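Local coordinates for protein exotoxin A (PDB 1IKP) that acts as an NAD-dependent ADP-ribosyltransferase toxin of Pseudomonas aeruginosa, with binding, targeting and catalytic regions in a single chain, at residues 36-41 / 105-110. The protein carries 2 engineered substitutions. Sequence-based numbering, arbitrary orientation.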
ATOM      1  N   ASP A  36     -12.608  15.840  21.205  1.00 49.62           N
ATOM      2  CA  ASP A  36     -13.108  14.854  22.158  1.00 49.44           C
ATOM      3  C   ASP A  36     -14.350  14.106  21.688  1.00 46.21           C
ATOM      4  O   ASP A  36     -15.061  13.512  22.498  1.00 44.33           O
ATOM      5  CB  ASP A  36     -13.401  15.524  23.503  1.00 57.08           C
ATOM      6  CG  ASP A  36     -12.184  16.211  24.091  1.00 61.35           C
ATOM      7  OD1 ASP A  36     -11.098  15.593  24.108  1.00 63.22           O
ATOM      8  OD2 ASP A  36     -12.313  17.369  24.542  1.00 63.63           O
ATOM      9  N   THR A  37     -14.609  14.126  20.384  1.00 43.00           N
ATOM     10  CA  THR A  37     -15.775  13.445  19.832  1.00 42.37           C
ATOM     11  C   THR A  37     -15.741  11.942  20.075  1.00 42.26           C
ATOM     12  O   THR A  37     -14.669  11.337  20.124  1.00 40.18           O
ATOM     13  CB  THR A  37     -15.890  13.681  18.318  1.00 42.73           C
ATOM     14  OG1 THR A  37     -16.069  15.080  18.065  1.00 45.53           O
ATOM     15  CG2 THR A  37     -17.066  12.911  17.748  1.00 43.48           C
ATOM     16  N   ASN A  38     -16.925  11.349  20.218  1.00 45.56           N
ATOM     17  CA  ASN A  38     -17.057   9.915  20.445  1.00 47.67           C
ATOM     18  C   ASN A  38     -17.099   9.167  19.116  1.00 44.21           C
ATOM     19  O   ASN A  38     -17.046   7.936  19.083  1.00 43.92           O
ATOM     20  CB  ASN A  38     -18.331   9.617  21.238  1.00 59.15           C
ATOM     21  CG  ASN A  38     -18.397  10.385  22.542  1.00 59.15           C
ATOM     22  OD1 ASN A  38     -17.493  10.300  23.375  1.00 60.05           O
ATOM     23  ND2 ASN A  38     -19.475  11.138  22.729  1.00 60.37           N
ATOM     24  N   GLY A  39     -17.205   9.919  18.024  1.00 37.78           N
ATOM     25  CA  GLY A  39     -17.228   9.312  16.705  1.00 31.96           C
ATOM     26  C   GLY A  39     -15.830   9.394  16.120  1.00 28.31           C
ATOM     27  O   GLY A  39     -14.844   9.295  16.851  1.00 29.13           O
ATOM     28  N   GLN A  40     -15.731   9.566  14.809  1.00 23.95           N
ATOM     29  CA  GLN A  40     -14.427   9.684  14.174  1.00 22.21           C
ATOM     30  C   GLN A  40     -14.513  10.744  13.109  1.00 19.29           C
ATOM     31  O   GLN A  40     -15.551  10.927  12.470  1.00 19.61           O
ATOM     32  CB  GLN A  40     -13.964   8.352  13.568  1.00 23.63           C
ATOM     33  CG  GLN A  40     -14.922   7.706  12.601  1.00 25.46           C
ATOM     34  CD  GLN A  40     -14.420   6.362  12.087  1.00 26.78           C
ATOM     35  OE1 GLN A  40     -15.207   5.459  11.845  1.00 26.70           O
ATOM     36  NE2 GLN A  40     -13.106   6.234  11.909  1.00 25.53           N
ATOM     37  N   GLY A  41     -13.419  11.469  12.919  1.00 16.82           N
ATOM     38  CA  GLY A  41     -13.434  12.504  11.912  1.00 16.01           C
ATOM     39  C   GLY A  41     -12.029  12.884  11.519  1.00 14.57           C
ATOM     40  O   GLY A  41     -11.060  12.349  12.062  1.00 13.88           O
ATOM     41  N   ILE A 105      -9.380  12.656  14.395  1.00 14.00           N
ATOM     42  CA  ILE A 105      -9.969  12.801  15.721  1.00 15.04           C
ATOM     43  C   ILE A 105     -10.823  11.561  15.981  1.00 16.56           C
ATOM     44  O   ILE A 105     -11.349  10.934  15.059  1.00 17.29           O
ATOM     45  CB  ILE A 105     -10.809  14.121  15.861  1.00 17.20           C
ATOM     46  CG1 ILE A 105     -11.891  14.189  14.789  1.00 18.33           C
ATOM     47  CG2 ILE A 105      -9.883  15.338  15.801  1.00 18.67           C
ATOM     48  CD1 ILE A 105     -12.769  15.437  14.905  1.00 18.72           C
ATOM     49  N   GLY A 106     -10.922  11.187  17.249  1.00 20.91           N
ATOM     50  CA  GLY A 106     -11.686  10.006  17.606  1.00 23.37           C
ATOM     51  C   GLY A 106     -10.889   9.135  18.560  1.00 27.57           C
ATOM     52  O   GLY A 106      -9.665   9.241  18.633  1.00 25.76           O
ATOM     53  N   HIS A 107     -11.588   8.272  19.289  1.00 33.56           N
ATOM     54  CA  HIS A 107     -10.974   7.381  20.274  1.00 38.37           C
ATOM     55  C   HIS A 107      -9.925   6.374  19.793  1.00 35.35           C
ATOM     56  O   HIS A 107      -8.946   6.128  20.499  1.00 34.13           O
ATOM     57  CB  HIS A 107     -12.074   6.630  21.025  1.00 51.02           C
ATOM     58  CG  HIS A 107     -12.959   7.521  21.842  1.00 60.04           C
ATOM     59  ND1 HIS A 107     -14.145   7.087  22.396  1.00 63.68           N
ATOM     60  CD2 HIS A 107     -12.825   8.818  22.209  1.00 63.48           C
ATOM     61  CE1 HIS A 107     -14.703   8.080  23.067  1.00 64.69           C
ATOM     62  NE2 HIS A 107     -13.922   9.140  22.968  1.00 64.47           N
ATOM     63  N   GLU A 108     -10.123   5.778  18.620  1.00 31.69           N
ATOM     64  CA  GLU A 108      -9.166   4.797  18.101  1.00 31.41           C
ATOM     65  C   GLU A 108      -8.440   5.317  16.861  1.00 25.64           C
ATOM     66  O   GLU A 108      -8.053   4.571  15.964  1.00 25.18           O
ATOM     67  CB  GLU A 108      -9.888   3.492  17.779  1.00 41.87           C
ATOM     68  CG  GLU A 108     -10.429   2.783  19.010  1.00 51.38           C
ATOM     69  CD  GLU A 108     -11.235   1.550  18.665  1.00 56.01           C
ATOM     70  OE1 GLU A 108     -10.707   0.676  17.943  1.00 57.57           O
ATOM     71  OE2 GLU A 108     -12.396   1.453  19.120  1.00 57.93           O
ATOM     72  N   LYS A 109      -8.241   6.616  16.838  1.00 22.10           N
ATOM     73  CA  LYS A 109      -7.597   7.265  15.716  1.00 19.16           C
ATOM     74  C   LYS A 109      -6.139   6.896  15.508  1.00 16.91           C
ATOM     75  O   LYS A 109      -5.448   6.443  16.431  1.00 19.44           O
ATOM     76  CB  LYS A 109      -7.659   8.769  15.912  1.00 20.65           C
ATOM     77  CG  LYS A 109      -6.885   9.254  17.143  1.00 21.80           C
ATOM     78  CD  LYS A 109      -6.859  10.780  17.202  1.00 21.10           C
ATOM     79  CE  LYS A 109      -6.308  11.293  18.514  1.00 23.14           C
ATOM     80  NZ  LYS A 109      -7.212  10.921  19.644  1.00 23.34           N
ATOM     81  N   PRO A 110      -5.666   7.043  14.267  1.00 16.04           N
ATOM     82  CA  PRO A 110      -4.277   6.773  13.907  1.00 15.32           C
ATOM     83  C   PRO A 110      -3.517   7.836  14.724  1.00 14.19           C
ATOM     84  O   PRO A 110      -4.076   8.881  15.051  1.00 16.40           O
ATOM     85  CB  PRO A 110      -4.243   7.099  12.417  1.00 16.50           C
ATOM     86  CG  PRO A 110      -5.628   6.746  11.962  1.00 17.35           C
ATOM     87  CD  PRO A 110      -6.492   7.275  13.062  1.00 16.03           C
TER
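Gly41 and Ile105 form an antiparallel hydrogen-bonded pair, established by two reciprocal backbone bonds: Gly41 N donates to Ile105 O at 3.0 Å, and Ile105 N to Gly41 O at 2.9 Å. Both run nearly straight, 162° or more at the hydrogen, although each donor stands above the acceptor's carbonyl plane. Ile105 O also receives a CA-H...O contact from Gln40 CA at 3.4 Å. Past this pair the backbones remain close, Gly106 CA lying 3.3 Å from Gly39 O, but the buried Gly106 N has no polar partner.

Van der Waals packing rests mainly on Ile105. With CG1 turned between its backbone N and carbonyl carbon (chi1 56°), that branch lies against the Gly41 peptide, CG1 approaching Gly41 C at 3.5 Å. The bare CA of Gly41 faces the CD1 end of the isoleucine.

At the exposed end, the His107 ring packs against the loop part of 36-41, with Asn38 CA over one face. The Asn38 side chain runs alongside, its amide plane 70° from the ring; Asn38 OD1 is 3.6 Å from His107 CE1, a contact without a hydrogen bond. A type I turn, Gly106 to Lys109, carries the histidine, and Lys109 NZ bonds back to Gly106 O at 3.1 Å while also forming a salt bridge with Asp139.

The pairing joins the start of strand 40-49 to the end of strand 97-106 within a large mixed sheet, consistent with the concanavalin-like beta fold of the binding region. Strand 164-176 packs against Ile105 and Thr37 through Met176, whereas Gln40 reaches Arg186 O and touches helix 218-221.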